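Local coordinates for hypothetical protein (Bacteroides caccae, PDB 4M8R) that is of unknown function but pairs an N-terminal immunoglobulin-like domain with a WD40-like beta-propeller domain, as a member of the DUF4784 family, at residues N75-R80 with I92-A97; Y120-T125 with W144-H149. All coordinates share one frame; numbering follows the deposited sequence. Where two conformers were deposited one is given.

The two contacts sample the two domains of the chain in turn: contact 1 lies in the N-terminal Ig-like domain and contact 2 in the WD40-like domain that follows it. Their centres are 35 Å apart and their nearest atoms about 14 Å, so neither touches the other. Contact 1 sits about 31 Å from the centre of the chain, contact 2 about 15 Å. Both are mainly apolar and buried, yet they join strands differently: 75-80 and 92-97 face each other across the core of the Ig-like domain, whereas 120-125 and 144-149 belong to one four-stranded sheet with strand 128-133 between them. The phosphate ion beside contact 1, probably from the crystallisation liquor, marks no established site.

Contact 1 (N75-R80 with I92-A97); sequences NGMSIR and IFLNRA. With PO4 (phosphate ion), chain F.
Ile79 and Ile92 reach toward each other and meet tip to tip, CD1 of Ile79 lying 4.1 Å from CG2 of Ile92. The reach of Ile79 comes from its torsions: CG1 stands between the backbone N and the carbonyl carbon (chi1 67°), and the extended second torsion then carries CD1 forward. Two residues along each strand, the selenium of selenomethionine Met77 comes to 4.4 Å from CD1 of Leu94. These are light touches between strands whose CA atoms stay 10.1 Å apart at Ile79 and Ile92, too far for backbone pairing. Neighbouring side chains add to the packing: Phe46 beside Ile79, Val44 beside Ile92, and Phe38 against both Met77 and Leu94. Strand 76-80 is held in its sheet by backbone bonds, those of Met77 to Ile33 and of Ile79 to Val31 among them. Ser78, between Met77 and Ile79, lies on the opposite face of the strand from them, and its OG donates a 2.8 Å hydrogen bond to O4 of the phosphate ion, which His32 also binds. Strand 76-80 thus has an oily side turned into the Ig-like domain and a polar side carrying the anion; across the contact itself, cohesion is purely van der Waals and hydrophobic.

Contact 2 (Y120-T125 with W144-H149); sequences YGINET and WDMSAH
Tyr120 presents a ring edge to Trp144: CZ3 of the indole lies near the phenol plane, 3.8 Å from CE2 of Tyr120. The two rings are inclined at 65°, with the phenol and the six-membered ring of Trp144 5.8 Å apart between centroids, an oblique meeting, neither stacked nor edge-to-face. Phe181 stacks on Tyr120 and also meets the Trp144 ring, while its carbonyl accepts the indole NE1 hydrogen, which helps to set the rotation of the indole, and Lys141 adds a cation-pi contact.

Farther along, the side chains of Ile122 and selenomethionine Met146 pass at about a right angle. CG2 of Ile122, anti to the backbone N, rests 3.7 Å from the selenium of Met146. A bend at the last torsion (chi3 63°) brings CE of Met146 4.1 Å from OE1 of Glu124, which is salt-bridged to Lys127. Around Met146 the chain makes an Asx turn: Asp145 OD1 accepts the backbone N of Ser147 at 3.1 Å from well above the carboxylate plane (64° out of it), while OD2 takes OG of Ser147 at 2.9 Å on its syn side, much nearer that plane.

Strand 128-133, whose Ile129 packs on both Ile122 and Met146, runs between the segments in a four-stranded antiparallel sheet of three strands from the start of the propeller domain and one, 419-422, from the chain's C-terminal end, consistent with Velcro-type closure of a beta-propeller ring.

Contact 1 (N75-R80 with I92-A97)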
ATOM      1  N   ASN A  75       5.729 -47.790   4.083  1.00 68.31           N
ATOM      2  CA  ASN A  75       4.371 -47.962   3.556  0.50 64.59           C
ATOM      3  C   ASN A  75       3.496 -46.711   3.689  1.00 60.05           C
ATOM      4  O   ASN A  75       2.365 -46.690   3.219  1.00 59.21           O
ATOM      5  CB  ASN A  75       3.675 -49.173   4.193  0.50 65.95           C
ATOM      6  CG  ASN A  75       3.776 -49.191   5.706  0.50 66.31           C
ATOM      7  OD1 ASN A  75       3.735 -48.151   6.361  0.50 64.91           O
ATOM      8  ND2 ASN A  75       3.904 -50.387   6.268  0.50 68.66           N
ATOM      9  N   GLY A  76       4.021 -45.662   4.319  1.00 56.49           N
ATOM     10  CA  GLY A  76       3.279 -44.409   4.446  1.00 52.86           C
ATOM     11  C   GLY A  76       3.828 -43.441   5.476  1.00 51.68           C
ATOM     12  O   GLY A  76       4.885 -43.669   6.057  1.00 50.59           O
HETATM   13  N   MSE A  77       3.109 -42.341   5.694  1.00 52.13           N
HETATM   14  CA  MSE A  77       3.574 -41.284   6.594  1.00 52.43           C
HETATM   15  C   MSE A  77       2.421 -40.514   7.169  1.00 49.25           C
HETATM   16  O   MSE A  77       1.347 -40.467   6.583  1.00 48.32           O
HETATM   17  CB  MSE A  77       4.547 -40.345   5.869  1.00 54.14           C
HETATM   18  CG  MSE A  77       4.296 -40.178   4.367  1.00 57.13           C
HETATM   19 SE   MSE A  77       5.991 -39.719   3.447  0.75 61.69          SE
HETATM   20  CE  MSE A  77       6.710 -38.467   4.767  1.00 54.48           C
ATOM     21  N   SER A  78       2.640 -39.925   8.342  1.00 49.73           N
ATOM     22  CA  SER A  78       1.665 -39.053   8.991  1.00 49.47           C
ATOM     23  C   SER A  78       2.140 -37.609   8.891  1.00 46.80           C
ATOM     24  O   SER A  78       3.302 -37.319   9.178  1.00 48.66           O
ATOM     25  CB  SER A  78       1.510 -39.424  10.467  1.00 51.52           C
ATOM     26  OG  SER A  78       1.176 -40.790  10.626  1.00 57.46           O
ATOM     27  N   ILE A  79       1.247 -36.708   8.490  1.00 42.99           N
ATOM     28  CA  ILE A  79       1.580 -35.284   8.412  1.00 41.40           C
ATOM     29  C   ILE A  79       0.600 -34.467   9.235  1.00 40.54           C
ATOM     30  O   ILE A  79      -0.517 -34.910   9.484  1.00 42.14           O
ATOM     31  CB  ILE A  79       1.590 -34.773   6.958  1.00 39.41           C
ATOM     32  CG1 ILE A  79       0.186 -34.806   6.348  1.00 39.16           C
ATOM     33  CG2 ILE A  79       2.550 -35.608   6.129  1.00 40.63           C
ATOM     34  CD1 ILE A  79       0.140 -34.385   4.894  1.00 38.34           C
ATOM     35  N   ARG A  80       1.037 -33.292   9.681  1.00 39.98           N
ATOM     36  CA  ARG A  80       0.184 -32.410  10.472  1.00 42.07           C
ATOM     37  C   ARG A  80      -0.362 -31.296   9.588  1.00 37.43           C
ATOM     38  O   ARG A  80       0.375 -30.724   8.801  1.00 37.13           O
ATOM     39  CB  ARG A  80       0.963 -31.818  11.654  1.00 46.49           C
ATOM     40  CG  ARG A  80       0.059 -31.252  12.738  1.00 51.65           C
ATOM     41  CD  ARG A  80       0.821 -30.888  13.999  1.00 58.28           C
ATOM     42  NE  ARG A  80       1.318 -32.062  14.721  1.00 72.27           N
ATOM     43  CZ  ARG A  80       0.578 -32.864  15.496  1.00 79.39           C
ATOM     44  NH1 ARG A  80      -0.726 -32.647  15.667  1.00 81.65           N
ATOM     45  NH2 ARG A  80       1.148 -33.904  16.105  1.00 78.41           N
ATOM     46  N   ILE A  92      -2.143 -32.321  -1.724  1.00 36.83           N
ATOM     47  CA  ILE A  92      -1.004 -32.889  -1.015  1.00 37.19           C
ATOM     48  C   ILE A  92      -0.106 -33.628  -1.999  1.00 38.54           C
ATOM     49  O   ILE A  92      -0.558 -34.536  -2.698  1.00 39.86           O
ATOM     50  CB  ILE A  92      -1.489 -33.849   0.086  1.00 38.86           C
ATOM     51  CG1 ILE A  92      -2.397 -33.101   1.063  1.00 38.59           C
ATOM     52  CG2 ILE A  92      -0.318 -34.461   0.841  1.00 40.78           C
ATOM     53  CD1 ILE A  92      -3.147 -33.999   2.018  1.00 40.72           C
ATOM     54  N   PHE A  93       1.165 -33.229  -2.045  1.00 40.18           N
ATOM     55  CA  PHE A  93       2.129 -33.772  -3.000  1.00 40.95           C
ATOM     56  C   PHE A  93       3.275 -34.493  -2.305  1.00 41.60           C
ATOM     57  O   PHE A  93       3.821 -33.996  -1.322  1.00 41.77           O
ATOM     58  CB  PHE A  93       2.738 -32.640  -3.833  1.00 40.58           C
ATOM     59  CG  PHE A  93       1.753 -31.910  -4.690  1.00 39.27           C
ATOM     60  CD1 PHE A  93       1.469 -32.354  -5.973  1.00 40.16           C
ATOM     61  CD2 PHE A  93       1.126 -30.763  -4.227  1.00 37.46           C
ATOM     62  CE1 PHE A  93       0.569 -31.675  -6.770  1.00 40.53           C
ATOM     63  CE2 PHE A  93       0.222 -30.080  -5.020  1.00 37.50           C
ATOM     64  CZ  PHE A  93      -0.057 -30.536  -6.293  1.00 39.22           C
ATOM     65  N   LEU A  94       3.661 -35.645  -2.840  1.00 42.76           N
ATOM     66  CA  LEU A  94       4.910 -36.285  -2.442  1.00 43.38           C
ATOM     67  C   LEU A  94       6.053 -35.621  -3.205  1.00 44.25           C
ATOM     68  O   LEU A  94       5.992 -35.495  -4.424  1.00 44.16           O
ATOM     69  CB  LEU A  94       4.886 -37.774  -2.766  1.00 44.05           C
ATOM     70  CG  LEU A  94       6.090 -38.576  -2.265  1.00 45.36           C
ATOM     71  CD1 LEU A  94       6.180 -38.526  -0.750  1.00 44.61           C
ATOM     72  CD2 LEU A  94       6.006 -40.015  -2.752  1.00 47.83           C
ATOM     73  N   ASN A  95       7.086 -35.200  -2.483  1.00 45.69           N
ATOM     74  CA  ASN A  95       8.223 -34.498  -3.077  1.00 48.21           C
ATOM     75  C   ASN A  95       9.498 -35.312  -2.889  1.00 49.19           C
ATOM     76  O   ASN A  95      10.013 -35.408  -1.777  1.00 46.96           O
ATOM     77  CB  ASN A  95       8.363 -33.104  -2.441  1.00 47.68           C
ATOM     78  CG  ASN A  95       9.477 -32.273  -3.057  1.00 51.18           C
ATOM     79  OD1 ASN A  95      10.091 -32.661  -4.051  1.00 59.56           O
ATOM     80  ND2 ASN A  95       9.744 -31.116  -2.460  1.00 48.99           N
ATOM     81  N   ARG A  96       9.985 -35.910  -3.975  1.00 51.64           N
ATOM     82  CA  ARG A  96      11.244 -36.648  -3.961  1.00 55.57           C
ATOM     83  C   ARG A  96      12.287 -35.883  -4.771  1.00 59.06           C
ATOM     84  O   ARG A  96      12.362 -36.035  -5.992  1.00 60.55           O
ATOM     85  CB  ARG A  96      11.044 -38.073  -4.510  1.00 57.09           C
ATOM     86  CG  ARG A  96      12.328 -38.896  -4.618  1.00 57.31           C
ATOM     87  CD  ARG A  96      12.202 -40.274  -3.992  1.00 58.60           C
ATOM     88  NE  ARG A  96      11.471 -41.229  -4.825  1.00 59.69           N
ATOM     89  CZ  ARG A  96      10.419 -41.957  -4.446  1.00 56.24           C
ATOM     90  NH1 ARG A  96       9.908 -41.874  -3.221  1.00 54.55           N
ATOM     91  NH2 ARG A  96       9.868 -42.791  -5.317  1.00 56.63           N
ATOM     92  N   ALA A  97      13.088 -35.073  -4.078  1.00 62.94           N
ATOM     93  CA  ALA A  97      14.094 -34.210  -4.711  1.00 65.52           C
ATOM     94  C   ALA A  97      13.426 -33.239  -5.699  1.00 67.87           C
ATOM     95  O   ALA A  97      12.632 -32.391  -5.291  1.00 69.07           O
ATOM     96  CB  ALA A  97      15.184 -35.050  -5.376  1.00 67.47           C
TER
HETATM   97  P   PO4 F 504      -0.912 -41.650  13.975  1.00105.31           P
HETATM   98  O1  PO4 F 504      -1.252 -43.088  13.653  1.00101.62           O
HETATM   99  O2  PO4 F 504      -2.043 -40.746  13.539  1.00 81.33           O
HETATM  100  O3  PO4 F 504      -0.731 -41.479  15.466  1.00100.57           O
HETATM  101  O4  PO4 F 504       0.365 -41.275  13.251  1.00100.63           O

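Contact 2 (Y120-T125 with W144-H149)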
ATOM      1  N   TYR A 120      -1.359 -11.278  28.360  1.00 49.87           N
ATOM      2  CA  TYR A 120      -0.928 -12.557  28.913  1.00 50.67           C
ATOM      3  C   TYR A 120       0.065 -12.336  30.044  1.00 51.89           C
ATOM      4  O   TYR A 120       0.940 -11.483  29.942  1.00 52.04           O
ATOM      5  CB  TYR A 120      -0.268 -13.407  27.827  1.00 49.71           C
ATOM      6  CG  TYR A 120      -1.155 -13.705  26.644  1.00 48.45           C
ATOM      7  CD1 TYR A 120      -1.291 -12.792  25.604  1.00 46.66           C
ATOM      8  CD2 TYR A 120      -1.857 -14.905  26.559  1.00 49.13           C
ATOM      9  CE1 TYR A 120      -2.105 -13.060  24.519  1.00 46.21           C
ATOM     10  CE2 TYR A 120      -2.675 -15.184  25.476  1.00 48.97           C
ATOM     11  CZ  TYR A 120      -2.797 -14.257  24.459  1.00 47.79           C
ATOM     12  OH  TYR A 120      -3.607 -14.532  23.381  1.00 48.40           O
ATOM     13  N   GLY A 121      -0.068 -13.112  31.114  1.00 54.15           N
ATOM     14  CA  GLY A 121       0.843 -13.034  32.256  1.00 55.55           C
ATOM     15  C   GLY A 121       1.661 -14.303  32.427  1.00 55.74           C
ATOM     16  O   GLY A 121       1.187 -15.401  32.122  1.00 56.32           O
ATOM     17  N   ILE A 122       2.883 -14.152  32.932  1.00 56.68           N
ATOM     18  CA  ILE A 122       3.745 -15.296  33.243  1.00 58.48           C
ATOM     19  C   ILE A 122       3.504 -15.739  34.687  1.00 61.02           C
ATOM     20  O   ILE A 122       3.792 -14.988  35.622  1.00 62.95           O
ATOM     21  CB  ILE A 122       5.248 -14.957  33.099  1.00 59.70           C
ATOM     22  CG1 ILE A 122       5.527 -14.147  31.827  1.00 58.59           C
ATOM     23  CG2 ILE A 122       6.082 -16.232  33.116  1.00 60.44           C
ATOM     24  CD1 ILE A 122       5.136 -14.835  30.543  1.00 57.13           C
ATOM     25  N   ASN A 123       2.977 -16.949  34.868  1.00 61.34           N
ATOM     26  CA  ASN A 123       2.760 -17.499  36.202  1.00 65.42           C
ATOM     27  C   ASN A 123       3.951 -18.362  36.614  1.00 67.99           C
ATOM     28  O   ASN A 123       4.092 -19.500  36.162  1.00 68.36           O
ATOM     29  CB  ASN A 123       1.468 -18.315  36.245  1.00 66.19           C
ATOM     30  CG  ASN A 123       1.062 -18.690  37.654  1.00 69.89           C
ATOM     31  OD1 ASN A 123       1.241 -19.830  38.080  1.00 71.76           O
ATOM     32  ND2 ASN A 123       0.531 -17.724  38.396  1.00 71.87           N
ATOM     33  N   GLU A 124       4.815 -17.812  37.463  1.00 70.50           N
ATOM     34  CA  GLU A 124       6.027 -18.513  37.882  1.00 72.95           C
ATOM     35  C   GLU A 124       5.761 -19.619  38.903  1.00 76.45           C
ATOM     36  O   GLU A 124       6.607 -20.484  39.101  1.00 78.34           O
ATOM     37  CB  GLU A 124       7.063 -17.527  38.437  1.00 74.50           C
ATOM     38  CG  GLU A 124       7.578 -16.507  37.426  1.00 71.94           C
ATOM     39  CD  GLU A 124       8.340 -17.125  36.262  1.00 69.91           C
ATOM     40  OE1 GLU A 124       8.608 -18.346  36.272  1.00 70.15           O
ATOM     41  OE2 GLU A 124       8.670 -16.380  35.317  1.00 68.69           O
ATOM     42  N   THR A 125       4.599 -19.597  39.552  1.00 79.16           N
ATOM     43  CA  THR A 125       4.229 -20.665  40.479  1.00 83.01           C
ATOM     44  C   THR A 125       3.926 -21.957  39.713  1.00 83.23           C
ATOM     45  O   THR A 125       4.546 -22.991  39.966  1.00 83.62           O
ATOM     46  CB  THR A 125       3.011 -20.274  41.341  1.00 84.53           C
ATOM     47  OG1 THR A 125       3.264 -19.021  41.985  1.00 85.72           O
ATOM     48  CG2 THR A 125       2.730 -21.332  42.403  1.00 87.82           C
ATOM     49  N   TRP A 144      -1.237 -21.975  28.914  1.00 53.25           N
ATOM     50  CA  TRP A 144      -0.232 -22.735  28.158  1.00 51.60           C
ATOM     51  C   TRP A 144       0.894 -23.187  29.083  1.00 53.59           C
ATOM     52  O   TRP A 144       1.381 -22.409  29.908  1.00 54.01           O
ATOM     53  CB  TRP A 144       0.355 -21.895  27.022  1.00 47.95           C
ATOM     54  CG  TRP A 144      -0.590 -21.634  25.898  1.00 46.25           C
ATOM     55  CD1 TRP A 144      -0.656 -22.301  24.712  1.00 44.94           C
ATOM     56  CD2 TRP A 144      -1.602 -20.624  25.847  1.00 46.76           C
ATOM     57  NE1 TRP A 144      -1.648 -21.771  23.920  1.00 44.20           N
ATOM     58  CE2 TRP A 144      -2.246 -20.740  24.593  1.00 45.31           C
ATOM     59  CE3 TRP A 144      -2.035 -19.634  26.742  1.00 47.92           C
ATOM     60  CZ2 TRP A 144      -3.295 -19.906  24.211  1.00 44.99           C
ATOM     61  CZ3 TRP A 144      -3.081 -18.806  26.363  1.00 47.78           C
ATOM     62  CH2 TRP A 144      -3.698 -18.946  25.104  1.00 46.75           C
ATOM     63  N   ASP A 145       1.306 -24.443  28.931  1.00 53.81           N
ATOM     64  CA  ASP A 145       2.315 -25.038  29.798  1.00 55.72           C
ATOM     65  C   ASP A 145       3.701 -24.536  29.408  1.00 55.31           C
ATOM     66  O   ASP A 145       4.089 -24.616  28.244  1.00 53.86           O
ATOM     67  CB  ASP A 145       2.247 -26.564  29.703  1.00 56.88           C
ATOM     68  CG  ASP A 145       3.313 -27.259  30.533  1.00 58.96           C
ATOM     69  OD1 ASP A 145       3.796 -26.683  31.536  1.00 59.52           O
ATOM     70  OD2 ASP A 145       3.658 -28.402  30.173  1.00 60.14           O
HETATM   71  N   MSE A 146       4.443 -24.032  30.393  1.00 56.43           N
HETATM   72  CA  MSE A 146       5.734 -23.400  30.153  1.00 56.12           C
HETATM   73  C   MSE A 146       6.860 -24.206  30.736  1.00 60.85           C
HETATM   74  O   MSE A 146       7.964 -23.690  30.920  1.00 63.43           O
HETATM   75  CB  MSE A 146       5.674 -22.024  30.809  1.00 56.06           C
HETATM   76  CG  MSE A 146       6.496 -20.980  30.062  1.00 54.57           C
HETATM   77 SE   MSE A 146       6.603 -19.313  31.116  0.75 55.94          SE
HETATM   78  CE  MSE A 146       7.577 -19.964  32.691  1.00 59.55           C
ATOM     79  N   SER A 147       6.611 -25.487  31.010  1.00 63.51           N
ATOM     80  CA  SER A 147       7.557 -26.313  31.774  1.00 66.10           C
ATOM     81  C   SER A 147       8.757 -26.813  30.963  1.00 65.17           C
ATOM     82  O   SER A 147       9.761 -27.224  31.540  1.00 67.33           O
ATOM     83  CB  SER A 147       6.833 -27.503  32.411  1.00 69.44           C
ATOM     84  OG  SER A 147       6.242 -28.327  31.424  1.00 69.32           O
ATOM     85  N   ALA A 148       8.651 -26.795  29.637  1.00 62.95           N
ATOM     86  CA  ALA A 148       9.790 -27.114  28.776  1.00 62.60           C
ATOM     87  C   ALA A 148      10.865 -26.026  28.867  1.00 63.12           C
ATOM     88  O   ALA A 148      12.054 -26.312  28.750  1.00 63.65           O
ATOM     89  CB  ALA A 148       9.333 -27.296  27.336  1.00 60.27           C
ATOM     90  N   HIS A 149      10.440 -24.777  29.066  1.00 63.52           N
ATOM     91  CA  HIS A 149      11.359 -23.658  29.288  1.00 64.11           C
ATOM     92  C   HIS A 149      10.855 -22.809  30.459  1.00 63.04           C
ATOM     93  O   HIS A 149      10.357 -21.701  30.258  1.00 62.32           O
ATOM     94  CB  HIS A 149      11.501 -22.809  28.017  1.00 61.94           C
ATOM     95  CG  HIS A 149      12.108 -23.549  26.866  1.00 63.98           C
ATOM     96  ND1 HIS A 149      13.425 -23.954  26.854  1.00 67.55           N
ATOM     97  CD2 HIS A 149      11.574 -23.967  25.694  1.00 63.80           C
ATOM     98  CE1 HIS A 149      13.676 -24.589  25.722  1.00 66.93           C
ATOM     99  NE2 HIS A 149      12.570 -24.609  25.000  1.00 64.32           N
TER